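PDB 2OD6: hypothetical protein from Uncultured marine organism, which is of unknown function but forms a dimer of ferredoxin-like subunits and binds a fatty acid, 10-oxohexadecanoic acid, in a pocket between its helices and sheet. Local coordinates for residues A27-A32 with F47-V52. Numbering follows the deposited sequence.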
# COMPACT_ATOMS: atom_id res chain seq x y z
N ALA A 27 19.19 5.77 5.13
CA ALA A 27 19.22 7.00 4.31
C ALA A 27 17.88 7.71 4.36
O ALA A 27 17.79 8.93 4.57
CB ALA A 27 19.64 6.68 2.86
N VAL A 28 16.79 6.94 4.23
CA VAL A 28 15.47 7.52 4.15
C VAL A 28 15.12 8.09 5.52
O VAL A 28 14.54 9.20 5.66
CB VAL A 28 14.40 6.43 3.68
CG1 VAL A 28 12.95 6.93 3.89
CG2 VAL A 28 14.69 5.96 2.22
N GLU A 29 15.46 7.35 6.57
CA GLU A 29 15.21 7.83 7.95
C GLU A 29 16.04 9.08 8.26
O GLU A 29 15.55 10.05 8.83
CB GLU A 29 15.54 6.73 8.95
CG GLU A 29 14.55 5.58 8.95
CD GLU A 29 15.00 4.38 9.81
OE1 GLU A 29 16.23 4.20 10.01
OE2 GLU A 29 14.10 3.62 10.27
N LYS A 30 17.30 9.08 7.87
CA LYS A 30 18.18 10.18 8.24
C LYS A 30 17.84 11.49 7.52
O LYS A 30 18.04 12.56 8.08
CB LYS A 30 19.67 9.79 8.05
CG LYS A 30 20.15 8.84 9.16
CD LYS A 30 21.60 8.55 9.09
CE LYS A 30 22.06 7.63 10.21
NZ LYS A 30 23.34 6.98 9.77
N THR A 31 17.30 11.42 6.30
CA THR A 31 17.01 12.61 5.49
C THR A 31 15.57 13.10 5.66
O THR A 31 15.18 14.16 5.11
CB THR A 31 17.32 12.33 4.01
OG1 THR A 31 16.48 11.28 3.52
CG2 THR A 31 18.79 11.93 3.85
N ALA A 32 14.80 12.40 6.48
CA ALA A 32 13.39 12.72 6.70
C ALA A 32 13.13 14.16 7.18
O ALA A 32 12.13 14.76 6.81
CB ALA A 32 12.78 11.72 7.67
N PHE A 47 3.37 9.25 5.23
CA PHE A 47 4.33 8.33 4.59
C PHE A 47 4.55 7.08 5.49
O PHE A 47 4.50 7.19 6.71
CB PHE A 47 5.66 9.03 4.40
CG PHE A 47 6.78 8.11 3.99
CD1 PHE A 47 7.00 7.85 2.67
CD2 PHE A 47 7.63 7.53 4.95
CE1 PHE A 47 8.03 7.00 2.28
CE2 PHE A 47 8.67 6.68 4.57
CZ PHE A 47 8.88 6.44 3.23
N SER A 48 4.82 5.91 4.87
CA SER A 48 5.21 4.70 5.65
C SER A 48 6.14 3.89 4.86
O SER A 48 6.07 3.96 3.66
CB SER A 48 4.00 3.89 6.16
OG SER A 48 3.34 3.17 5.15
N MSE A 49 7.06 3.19 5.55
CA MSE A 49 7.95 2.21 4.93
C MSE A 49 7.67 0.88 5.63
O MSE A 49 7.57 0.83 6.84
CB MSE A 49 9.43 2.65 5.00
CG MSE A 49 10.44 1.70 4.48
SE MSE A 49 11.96 2.86 4.03
CE MSE A 49 12.06 3.73 5.85
N ASN A 50 7.62 -0.22 4.85
CA ASN A 50 7.06 -1.50 5.38
C ASN A 50 7.91 -2.58 4.89
O ASN A 50 8.12 -2.59 3.71
CB ASN A 50 5.62 -1.67 4.86
CG ASN A 50 4.72 -0.51 5.21
OD1 ASN A 50 4.13 -0.49 6.28
ND2 ASN A 50 4.59 0.50 4.26
N ARG A 51 8.41 -3.45 5.77
CA ARG A 51 9.33 -4.52 5.34
C ARG A 51 8.45 -5.70 4.99
O ARG A 51 7.65 -6.13 5.83
CB ARG A 51 10.20 -4.92 6.55
CG ARG A 51 10.95 -6.22 6.42
CD ARG A 51 11.92 -6.01 5.48
NE ARG A 51 12.71 -7.22 5.28
CZ ARG A 51 13.47 -7.81 6.19
NH1 ARG A 51 13.71 -7.29 7.37
NH2 ARG A 51 14.13 -8.89 5.82
N VAL A 52 8.65 -6.29 3.81
CA VAL A 52 7.81 -7.40 3.35
C VAL A 52 8.47 -8.69 3.86
O VAL A 52 9.64 -8.96 3.54
CB VAL A 52 7.65 -7.43 1.81
CG1 VAL A 52 6.84 -8.76 1.38
CG2 VAL A 52 6.93 -6.11 1.26
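V28 on helix 27-32 faces M49 on strand 47-52 where the two segments run nearly antiparallel, at 160°, with their axes 11.2 Å apart, a gap bridged by side chains alone. M49, a selenomethionine here, supplies most of the reach: CG lies anti to the backbone N (chi1 177°), and a bend at chi3 (53°) turns the terminal methyl so that CE lies 3.9 Å from CG1 of V28. That long, flexible, apolar chain suits a strand residue that must meet a helix, while the short branched V28 offers a compact methyl surface in return. The same CG1 also lies 4.2 Å from CZ of F47, approaching the ring obliquely, so one valine methyl touches F47 and M49 alike. The flat apolar ring of F47 suits its place, packed edge-to-face with W35 and Y65. E29 adds only its aliphatic part, CG standing 4.4 Å from CE of M49. M108 of the second subunit packs on V28, E29 and M49, making the contact part of the dimer interface, where the sheet continues into that subunit through an antiparallel ladder. T31 lines the pocket of 10-oxohexadecanoic acid, and the F47 side chain comes within about 4 Å of the ligand. Such helix-on-sheet packing is characteristic of the ferredoxin-like fold, and the sheet shared between subunits is consistent with the dimeric alpha-beta barrel clan.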